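Local coordinates for protein 4-oxalocrotonate tautomerase family enzyme (Burkholderia sp. RPE67, PDB 6VVM) that belongs to the 4-oxalocrotonate tautomerase family, with two beta-alpha-beta units joined in one chain and three copies of that chain in the assembly, at residues E4-Q9 against L41-P46; I65-A70 against M102-P107; D13-S18 against A89-V94; T24-D29 against A82-T87. All coordinates share one frame; numbering follows the deposited sequence.

How the contacts relate
Contacts 1 and 2 are the parallel strand pairs at the two flanks of one four-stranded sheet ordered 39-45, 2-8, 63-69, 100-106. Their centres lie about 19 Å apart on opposite sides of the chain's centre, and the antiparallel neighbours 2-8 and 63-69 join them. They follow one another along the chain, each closing a beta-alpha-beta unit. Contacts 3 and 4, with centres about 13 Å apart, both pair helix 13-31 with helix 74-92, and contact 4 is nested within the loop that contact 3 closes. Contact 3 touches contact 1 through Lys16 and Glu44, while contact 4 touches contact 2 through Leu84 and Ala66. Sheet and helices thus bind the two units into one body.

Contact 1: E4-Q9 against L41-P46; sequences EVYLPQ and LLTELP
The first beta-alpha-beta unit of this tautomerase-family chain closes here, where strand 2-8 and strand 39-45 run parallel. Val5 N donates to Leu41 O (2.9 Å), and Val5 O in turn receives Thr43 N. Leu7 N then reaches Thr43 O, and Leu45 N reaches Leu7 O. A weak bond from Gln9 N to Leu45 O continues the ladder past the strand end.

On the face carrying Glu4, Tyr6, Leu41 and Thr43, the Thr43 hydroxyl OG1 donates to Glu4 OE2 at 2.6 Å, meeting the carboxylate from its anti side and 17° out of its plane. A fully extended chain, stretched from its first torsion onward (chi1 170°), carries the Glu4 carboxylate that far, and Leu41 CD1 packs 3.6 Å from Glu4 CD. Thr43 also covers the rim of one Tyr6 ring face, its CG2 3.7 Å from Tyr6 CE2, while Leu45 CD1 meets the ring edge 3.7 Å from CD2.

On the other face Leu42 CD2 lies alongside Val5, 3.6 Å from its CB. Nearby, one water bridges Pro8 O and Glu44 OE2, an oxygen that also forms a salt bridge with Lys16.

Helix 13-31 covers the Val5 and Leu42 face through Leu19, Ile20 and Leu23. Strand 63-69 flanks strand 2-8, a strand of the second subunit extends the sheet beyond Leu41, and Lys104 of that subunit forms a salt bridge with Glu4.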
# COMPACT_ATOMS: atom_id res chain seq x y z
N GLU A 4 5.22 -5.03 -3.98
CA GLU A 4 5.71 -3.67 -3.79
C GLU A 4 6.89 -3.75 -2.85
O GLU A 4 6.77 -4.30 -1.75
CB GLU A 4 4.62 -2.72 -3.25
CG GLU A 4 5.21 -1.37 -2.83
CD GLU A 4 4.21 -0.26 -2.56
OE1 GLU A 4 3.02 -0.54 -2.25
OE2 GLU A 4 4.63 0.92 -2.65
N VAL A 5 8.05 -3.26 -3.30
CA VAL A 5 9.25 -3.26 -2.49
C VAL A 5 9.57 -1.83 -2.07
O VAL A 5 9.80 -0.96 -2.92
CB VAL A 5 10.44 -3.89 -3.24
CG1 VAL A 5 11.62 -4.01 -2.30
CG2 VAL A 5 10.04 -5.25 -3.79
N TYR A 6 9.61 -1.61 -0.77
CA TYR A 6 10.14 -0.38 -0.20
C TYR A 6 11.65 -0.52 -0.04
O TYR A 6 12.13 -1.43 0.66
CB TYR A 6 9.48 -0.09 1.14
CG TYR A 6 8.08 0.44 1.00
CD1 TYR A 6 7.00 -0.42 0.87
CD2 TYR A 6 7.85 1.80 0.99
CE1 TYR A 6 5.72 0.07 0.75
CE2 TYR A 6 6.57 2.31 0.87
CZ TYR A 6 5.51 1.44 0.75
OH TYR A 6 4.25 1.96 0.63
N LEU A 7 12.40 0.33 -0.73
CA LEU A 7 13.85 0.28 -0.72
C LEU A 7 14.41 1.70 -0.70
O LEU A 7 13.70 2.66 -1.01
CB LEU A 7 14.39 -0.51 -1.93
CG LEU A 7 14.38 0.07 -3.35
CD1 LEU A 7 15.01 -0.94 -4.32
CD2 LEU A 7 12.97 0.43 -3.82
N PRO A 8 15.65 1.87 -0.27
CA PRO A 8 16.24 3.21 -0.24
C PRO A 8 16.69 3.63 -1.63
O PRO A 8 16.84 2.81 -2.54
CB PRO A 8 17.44 3.06 0.69
CG PRO A 8 17.36 1.66 1.26
CD PRO A 8 16.57 0.86 0.29
N GLN A 9 16.91 4.93 -1.77
CA GLN A 9 17.51 5.50 -2.98
C GLN A 9 18.95 5.02 -3.14
O GLN A 9 19.58 4.52 -2.20
CB GLN A 9 17.51 7.03 -2.93
CG GLN A 9 16.15 7.68 -3.04
CD GLN A 9 16.19 9.18 -2.78
OE1 GLN A 9 17.06 9.68 -2.06
NE2 GLN A 9 15.24 9.90 -3.36
N LEU A 41 6.23 -3.23 -8.24
CA LEU A 41 6.54 -1.82 -8.14
C LEU A 41 7.58 -1.64 -7.05
O LEU A 41 7.41 -2.16 -5.94
CB LEU A 41 5.30 -0.95 -7.84
CG LEU A 41 4.37 -1.25 -6.66
CD1 LEU A 41 3.71 0.06 -6.14
CD2 LEU A 41 3.31 -2.26 -7.05
N LEU A 42 8.66 -0.94 -7.39
CA LEU A 42 9.68 -0.56 -6.43
C LEU A 42 9.37 0.86 -5.97
O LEU A 42 9.17 1.75 -6.80
CB LEU A 42 11.08 -0.62 -7.04
CG LEU A 42 11.39 -1.97 -7.70
CD1 LEU A 42 12.75 -1.92 -8.38
CD2 LEU A 42 11.31 -3.08 -6.67
N THR A 43 9.30 1.06 -4.66
CA THR A 43 9.00 2.37 -4.08
C THR A 43 10.26 2.85 -3.36
O THR A 43 10.54 2.45 -2.22
CB THR A 43 7.79 2.29 -3.15
OG1 THR A 43 6.63 1.94 -3.92
CG2 THR A 43 7.53 3.65 -2.46
N GLU A 44 11.04 3.67 -4.06
CA GLU A 44 12.27 4.22 -3.51
C GLU A 44 11.95 5.35 -2.54
O GLU A 44 11.13 6.22 -2.85
CB GLU A 44 13.15 4.79 -4.63
CG GLU A 44 14.06 3.82 -5.31
CD GLU A 44 15.03 4.54 -6.25
OE1 GLU A 44 14.90 5.78 -6.42
OE2 GLU A 44 15.91 3.86 -6.80
N LEU A 45 12.60 5.35 -1.38
CA LEU A 45 12.37 6.40 -0.39
C LEU A 45 13.66 7.07 0.03
O LEU A 45 14.68 6.40 0.25
CB LEU A 45 11.67 5.84 0.86
CG LEU A 45 10.29 5.22 0.66
CD1 LEU A 45 9.66 4.87 2.01
CD2 LEU A 45 9.39 6.16 -0.14
N PRO A 46 13.66 8.40 0.17
CA PRO A 46 14.80 9.08 0.79
C PRO A 46 14.92 8.68 2.26
O PRO A 46 13.96 8.28 2.91
CB PRO A 46 14.46 10.56 0.63
CG PRO A 46 12.95 10.60 0.52
CD PRO A 46 12.57 9.32 -0.20
O HOH W 1 17.27 2.49 -5.06
O HOH W 2 14.47 8.20 -5.80

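Contact 2: I65-A70 against M102-P107; sequences IAILIA and MIKDIP
The peptide carbonyl of Ile106 has one face turned to Ala70, whose N donates a hydrogen bond to Ile106 O at 2.7 Å from 47° out of the carbonyl plane; Ala70 CB comes within 3.5 Å of the same oxygen. The other flat group is the Asp105 carboxylate: a water joins its OD1 to Ile69 O, while OD2 forms a salt bridge with Lys77.

Before this end the strands form a regular parallel ladder: Ala66 N binds Met102 O, Lys104 N binds Ala66 O (2.8 Å), Leu68 N binds Lys104 O (2.9 Å) and Ile106 N binds Leu68 O.

Side chains pack across the ladder on both faces. Ile67 chi1 of -57° sets CG1 beside the backbone N and leaves CG2 trans to it, pressed toward Ile106 CG1 at 3.5 Å. Lys104 lies alongside Ile67, its CB 4.2 Å from Ile67 CG1, and then bends so that its amine leads away to Tyr6 OH of the third subunit. On the reverse face the Leu68 side chain crosses that of Ile103, with Leu68 CD1 3.7 Å from Ile103 CG2.

Helix 74-92 covers the Ala66, Leu68 and Ile103 face through Lys77, Leu80, Ile81 and Leu84. Strand 2-8 lies antiparallel beside strand 63-69, and Phe111 of strand 111-113 touches both Ile69 and Ile106.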
# COMPACT_ATOMS: atom_id res chain seq x y z
N ILE A 65 5.71 -6.00 0.24
CA ILE A 65 4.30 -6.33 0.34
C ILE A 65 3.93 -7.15 -0.89
O ILE A 65 4.19 -6.73 -2.02
CB ILE A 65 3.44 -5.06 0.44
CG1 ILE A 65 3.84 -4.25 1.67
CG2 ILE A 65 1.95 -5.41 0.45
CD1 ILE A 65 3.30 -2.82 1.67
N ALA A 66 3.34 -8.32 -0.65
CA ALA A 66 2.94 -9.23 -1.71
C ALA A 66 1.44 -9.43 -1.63
O ALA A 66 0.92 -9.91 -0.62
CB ALA A 66 3.65 -10.58 -1.59
N ILE A 67 0.74 -9.07 -2.71
CA ILE A 67 -0.71 -9.15 -2.78
C ILE A 67 -1.09 -10.32 -3.67
O ILE A 67 -0.75 -10.34 -4.86
CB ILE A 67 -1.31 -7.84 -3.30
CG1 ILE A 67 -0.87 -6.70 -2.38
CG2 ILE A 67 -2.83 -7.97 -3.37
CD1 ILE A 67 -1.48 -5.35 -2.69
N LEU A 68 -1.82 -11.28 -3.10
CA LEU A 68 -2.18 -12.54 -3.75
C LEU A 68 -3.69 -12.73 -3.71
O LEU A 68 -4.34 -12.32 -2.75
CB LEU A 68 -1.54 -13.74 -3.05
CG LEU A 68 -0.05 -13.70 -2.73
CD1 LEU A 68 0.32 -14.90 -1.88
CD2 LEU A 68 0.73 -13.68 -4.02
N ILE A 69 -4.25 -13.39 -4.73
CA ILE A 69 -5.63 -13.83 -4.60
C ILE A 69 -5.67 -14.93 -3.56
O ILE A 69 -4.79 -15.79 -3.51
CB ILE A 69 -6.22 -14.29 -5.95
CG1 ILE A 69 -6.28 -13.11 -6.92
CG2 ILE A 69 -7.64 -14.80 -5.74
CD1 ILE A 69 -6.91 -13.44 -8.28
N ALA A 70 -6.68 -14.89 -2.69
CA ALA A 70 -6.77 -15.86 -1.60
C ALA A 70 -6.74 -17.29 -2.14
O ALA A 70 -7.10 -17.56 -3.29
CB ALA A 70 -8.04 -15.62 -0.78
N MET A 102 5.19 -8.91 3.97
CA MET A 102 3.80 -8.89 4.41
C MET A 102 2.91 -9.31 3.25
O MET A 102 2.98 -8.73 2.16
CB MET A 102 3.41 -7.50 4.93
CG MET A 102 3.98 -7.19 6.29
SD MET A 102 4.57 -5.50 6.45
CE MET A 102 3.26 -4.50 5.74
N ILE A 103 2.10 -10.34 3.47
CA ILE A 103 1.27 -10.93 2.42
C ILE A 103 -0.18 -10.54 2.65
O ILE A 103 -0.73 -10.81 3.72
CB ILE A 103 1.40 -12.46 2.37
CG1 ILE A 103 2.85 -12.86 2.06
CG2 ILE A 103 0.43 -13.04 1.34
CD1 ILE A 103 3.09 -14.34 2.13
N LYS A 104 -0.79 -9.93 1.64
CA LYS A 104 -2.21 -9.61 1.66
C LYS A 104 -2.95 -10.63 0.79
O LYS A 104 -2.63 -10.79 -0.39
CB LYS A 104 -2.48 -8.20 1.15
CG LYS A 104 -2.12 -7.10 2.14
CD LYS A 104 -2.12 -5.74 1.48
CE LYS A 104 -3.44 -5.00 1.70
NZ LYS A 104 -3.19 -3.65 2.29
N ASP A 105 -3.92 -11.32 1.39
CA ASP A 105 -4.82 -12.21 0.67
C ASP A 105 -6.06 -11.43 0.23
O ASP A 105 -6.66 -10.73 1.05
CB ASP A 105 -5.24 -13.37 1.56
CG ASP A 105 -4.09 -14.29 1.89
OD1 ASP A 105 -3.44 -14.76 0.94
OD2 ASP A 105 -3.82 -14.53 3.09
N ILE A 106 -6.43 -11.55 -1.04
CA ILE A 106 -7.59 -10.85 -1.60
C ILE A 106 -8.62 -11.91 -1.99
O ILE A 106 -8.34 -12.76 -2.84
CB ILE A 106 -7.20 -10.00 -2.83
CG1 ILE A 106 -6.06 -9.03 -2.50
CG2 ILE A 106 -8.43 -9.22 -3.38
CD1 ILE A 106 -6.41 -7.95 -1.46
N PRO A 107 -9.83 -11.89 -1.41
CA PRO A 107 -10.85 -12.86 -1.82
C PRO A 107 -11.20 -12.67 -3.29
O PRO A 107 -11.11 -11.57 -3.82
CB PRO A 107 -12.05 -12.53 -0.91
CG PRO A 107 -11.45 -11.76 0.26
CD PRO A 107 -10.31 -10.99 -0.35
O HOH W 3 -3.45 -16.61 -1.12

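Contact 3: D13-S18 against A89-V94; sequences DERKAS and ASVLDV
Ser18 and Val91 mark the closest backbone approach, 7.1 Å between their CA atoms, where an early turn of helix 13-31 faces the last turn of helix 74-92. The second helix ends in a Schellman motif: Asp93 takes a positive phi of 63°, Val94 N reaches back to Ala89 O at 2.9 Å, and Asp93 N makes a weaker bond to Ser90 O.

Arg15 and Val91 carry the contact between them. An extended start to the Arg15 chain (chi1 -175°), followed by a turn at chi3 (-91°), carries the guanidinium across the end of the neighbouring helix. There one face of the group lies against two backbone carbonyls, with Val91 O 3.2 Å from Arg15 NE and Leu92 O 4.1 Å from Arg15 NH1. The nearer pair has too poor an angle for a hydrogen bond, and NH1 instead bonds to His11 ND1.

Val91 slides past the Arg15 chain in the opposite direction. Its CG1 methyl sits 4.0 Å from Arg15 CG and 3.8 Å from Arg15 O, and also approaches Ser18 OG, again at 4.0 Å. Lys16 points away from this helix and forms a salt bridge with Asp110 of the second subunit.

Attraction at this surface contact is therefore probably diffuse: a guanidinium resting over carbonyls at the negative end of a helix dipole, with the Asp93 carboxylate (OD2) 4.9 Å from Arg15 NH2, would be favoured electrostatically without a directed bond between the segments.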
# COMPACT_ATOMS: atom_id res chain seq x y z
N ASP A 13 20.03 1.33 -11.86
CA ASP A 13 18.93 0.82 -12.67
C ASP A 13 19.14 -0.65 -12.98
O ASP A 13 18.18 -1.43 -12.98
CB ASP A 13 18.80 1.65 -13.94
CG ASP A 13 18.30 3.07 -13.65
OD1 ASP A 13 17.61 3.26 -12.63
OD2 ASP A 13 18.59 3.98 -14.44
N GLU A 14 20.39 -1.06 -13.24
CA GLU A 14 20.64 -2.47 -13.51
C GLU A 14 20.33 -3.33 -12.28
O GLU A 14 19.80 -4.43 -12.40
CB GLU A 14 22.08 -2.69 -13.98
CG GLU A 14 22.40 -4.17 -14.31
CD GLU A 14 23.84 -4.39 -14.77
OE1 GLU A 14 24.58 -3.41 -14.89
OE2 GLU A 14 24.22 -5.56 -15.01
N ARG A 15 20.66 -2.83 -11.09
CA ARG A 15 20.34 -3.60 -9.89
C ARG A 15 18.84 -3.70 -9.68
O ARG A 15 18.33 -4.74 -9.25
CB ARG A 15 21.02 -2.99 -8.67
CG ARG A 15 20.82 -3.83 -7.42
CD ARG A 15 21.59 -3.30 -6.25
NE ARG A 15 22.92 -3.89 -6.14
CZ ARG A 15 23.83 -3.47 -5.26
NH1 ARG A 15 23.55 -2.46 -4.45
NH2 ARG A 15 25.02 -4.05 -5.21
N LYS A 16 18.11 -2.61 -9.93
CA LYS A 16 16.65 -2.67 -9.84
C LYS A 16 16.09 -3.66 -10.85
O LYS A 16 15.18 -4.44 -10.53
CB LYS A 16 16.05 -1.28 -10.04
CG LYS A 16 16.42 -0.31 -8.93
CD LYS A 16 15.60 0.96 -9.01
CE LYS A 16 16.28 2.05 -9.82
NZ LYS A 16 15.77 3.39 -9.34
N ALA A 17 16.62 -3.65 -12.07
CA ALA A 17 16.22 -4.66 -13.05
C ALA A 17 16.56 -6.08 -12.58
O ALA A 17 15.78 -7.01 -12.78
CB ALA A 17 16.89 -4.37 -14.40
N SER A 18 17.71 -6.26 -11.91
CA SER A 18 18.04 -7.59 -11.41
C SER A 18 17.16 -7.96 -10.21
O SER A 18 16.85 -9.13 -10.00
CB SER A 18 19.52 -7.66 -11.04
OG SER A 18 19.81 -8.84 -10.31
N ALA A 89 17.56 -9.76 -0.12
CA ALA A 89 18.79 -9.54 0.62
C ALA A 89 20.01 -9.76 -0.26
O ALA A 89 20.99 -9.02 -0.16
CB ALA A 89 18.85 -10.47 1.84
N SER A 90 19.96 -10.75 -1.15
CA SER A 90 21.13 -11.02 -1.98
C SER A 90 21.31 -9.96 -3.05
O SER A 90 22.43 -9.48 -3.28
CB SER A 90 21.05 -12.43 -2.58
OG SER A 90 20.45 -12.41 -3.85
N VAL A 91 20.21 -9.53 -3.69
CA VAL A 91 20.33 -8.55 -4.77
C VAL A 91 20.68 -7.17 -4.21
O VAL A 91 21.57 -6.48 -4.72
CB VAL A 91 19.03 -8.49 -5.60
CG1 VAL A 91 19.12 -7.40 -6.66
CG2 VAL A 91 18.75 -9.85 -6.27
N LEU A 92 19.99 -6.75 -3.16
CA LEU A 92 20.28 -5.46 -2.56
C LEU A 92 21.53 -5.49 -1.68
O LEU A 92 21.95 -4.43 -1.21
CB LEU A 92 19.09 -4.97 -1.73
CG LEU A 92 17.78 -4.72 -2.48
CD1 LEU A 92 16.73 -4.24 -1.49
CD2 LEU A 92 18.01 -3.70 -3.58
N ASP A 93 22.11 -6.67 -1.46
CA ASP A 93 23.37 -6.81 -0.72
C ASP A 93 23.24 -6.35 0.72
O ASP A 93 24.04 -5.56 1.23
CB ASP A 93 24.50 -6.07 -1.42
CG ASP A 93 25.86 -6.59 -1.01
OD1 ASP A 93 25.93 -7.77 -0.63
OD2 ASP A 93 26.84 -5.82 -1.06
N VAL A 94 22.20 -6.84 1.40
CA VAL A 94 21.95 -6.54 2.81
C VAL A 94 21.66 -7.84 3.53
O VAL A 94 21.43 -8.89 2.93
CB VAL A 94 20.79 -5.55 3.02
CG1 VAL A 94 21.14 -4.18 2.44
CG2 VAL A 94 19.51 -6.10 2.40

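Contact 4: T24-D29 against A82-T87; sequences TRATVD and AHLSET
Ala26 and His83 bring helices 13-31 and 74-92 together, their CA atoms 5.3 Å apart. The local axes approach to 8.7 Å and run nearly antiparallel, at 161°.

The tight part surrounds the Ala26 methyl, which points at the opposing helix. Ala26 CB meets Thr87 OG1 at 3.6 Å and His83 CB at 3.8 Å, while Leu84 CD2 closes in at 4.1 Å. With only a methyl at Ala26, the helices come close enough here for the Ala26 carbonyl to lie beside His83 CB. Deeper toward the sheet, Leu84 crosses Thr27, its CD2 3.6 Å from Thr27 OG1. That hydroxyl stands beside its backbone N (chi1 -59°) and hydrogen-bonds to Leu23 O, so its polar need is met within its own helix while its flank takes the leucine methyl.

The outer side is looser. Asp29 CB is 4.2 Å from His83 CE1, and the polar ends remain apart, with Asp29 OD2 4.9 Å from His83 ND1. Asp29 is exposed to solvent and His83 partly so, in contrast to buried Ala26, Thr27 and Leu84.

Below the helices, Leu3 of strand 2-8 touches both Thr27 and Leu84, and Leu84 also rests on Ile64 of strand 63-69. An antiparallel helix pair lying over one face of a four-stranded sheet, one helix from each beta-alpha-beta unit, is the layered plan of the tautomerase superfamily.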
# COMPACT_ATOMS: atom_id res chain seq x y z
N THR A 24 10.65 -12.03 -9.42
CA THR A 24 9.70 -12.75 -10.26
C THR A 24 10.01 -14.24 -10.25
O THR A 24 9.12 -15.07 -10.05
CB THR A 24 9.71 -12.17 -11.68
OG1 THR A 24 9.31 -10.79 -11.61
CG2 THR A 24 8.74 -12.91 -12.60
N ARG A 25 11.29 -14.60 -10.43
CA ARG A 25 11.67 -16.01 -10.33
C ARG A 25 11.35 -16.55 -8.95
O ARG A 25 10.97 -17.72 -8.80
CB ARG A 25 13.16 -16.18 -10.61
CG ARG A 25 13.59 -15.72 -11.98
CD ARG A 25 15.12 -15.79 -12.11
NE ARG A 25 15.52 -15.29 -13.41
CZ ARG A 25 15.60 -16.05 -14.51
NH1 ARG A 25 15.33 -17.35 -14.45
NH2 ARG A 25 15.97 -15.51 -15.65
N ALA A 26 11.49 -15.71 -7.92
CA ALA A 26 11.22 -16.15 -6.56
C ALA A 26 9.75 -16.48 -6.39
O ALA A 26 9.40 -17.45 -5.70
CB ALA A 26 11.63 -15.06 -5.56
N THR A 27 8.88 -15.68 -7.02
CA THR A 27 7.44 -15.86 -6.88
C THR A 27 6.97 -17.06 -7.68
O THR A 27 6.19 -17.87 -7.18
CB THR A 27 6.73 -14.58 -7.32
OG1 THR A 27 7.18 -13.48 -6.51
CG2 THR A 27 5.21 -14.71 -7.18
N VAL A 28 7.49 -17.22 -8.90
CA VAL A 28 7.17 -18.39 -9.72
C VAL A 28 7.50 -19.68 -8.96
O VAL A 28 6.69 -20.61 -8.90
CB VAL A 28 7.90 -18.34 -11.07
CG1 VAL A 28 7.69 -19.68 -11.85
CG2 VAL A 28 7.42 -17.18 -11.89
N ASP A 29 8.72 -19.76 -8.41
CA ASP A 29 9.12 -20.98 -7.71
C ASP A 29 8.31 -21.19 -6.44
O ASP A 29 8.04 -22.34 -6.06
CB ASP A 29 10.61 -20.93 -7.37
CG ASP A 29 11.50 -21.15 -8.59
OD1 ASP A 29 10.98 -21.47 -9.69
OD2 ASP A 29 12.73 -21.00 -8.43
N ALA A 82 10.28 -16.94 2.29
CA ALA A 82 11.70 -17.30 2.27
C ALA A 82 12.37 -16.84 0.99
O ALA A 82 13.47 -16.29 1.02
CB ALA A 82 11.84 -18.81 2.45
N HIS A 83 11.70 -17.04 -0.15
CA HIS A 83 12.30 -16.72 -1.45
C HIS A 83 12.38 -15.22 -1.68
O HIS A 83 13.38 -14.72 -2.20
CB HIS A 83 11.50 -17.38 -2.57
CG HIS A 83 11.84 -18.82 -2.81
ND1 HIS A 83 12.67 -19.22 -3.84
CD2 HIS A 83 11.44 -19.95 -2.18
CE1 HIS A 83 12.77 -20.54 -3.83
NE2 HIS A 83 12.03 -21.01 -2.84
N LEU A 84 11.32 -14.48 -1.36
CA LEU A 84 11.37 -13.03 -1.54
C LEU A 84 12.44 -12.42 -0.66
O LEU A 84 13.20 -11.54 -1.09
CB LEU A 84 10.00 -12.40 -1.27
CG LEU A 84 8.82 -12.74 -2.20
CD1 LEU A 84 7.52 -12.04 -1.73
CD2 LEU A 84 9.13 -12.37 -3.64
N SER A 85 12.55 -12.92 0.58
CA SER A 85 13.50 -12.38 1.55
C SER A 85 14.93 -12.64 1.09
O SER A 85 15.74 -11.71 1.00
CB SER A 85 13.27 -13.01 2.93
OG SER A 85 11.99 -12.70 3.44
N GLU A 86 15.25 -13.90 0.75
CA GLU A 86 16.60 -14.25 0.30
C GLU A 86 16.97 -13.51 -0.98
O GLU A 86 18.10 -13.02 -1.11
CB GLU A 86 16.72 -15.76 0.09
CG GLU A 86 17.99 -16.17 -0.68
CD GLU A 86 19.26 -15.87 0.11
OE1 GLU A 86 19.19 -15.85 1.35
OE2 GLU A 86 20.32 -15.64 -0.51
N THR A 87 16.02 -13.40 -1.92
CA THR A 87 16.28 -12.67 -3.17
C THR A 87 16.55 -11.20 -2.89
O THR A 87 17.51 -10.62 -3.41
CB THR A 87 15.08 -12.79 -4.11
OG1 THR A 87 14.94 -14.14 -4.59
CG2 THR A 87 15.26 -11.86 -5.30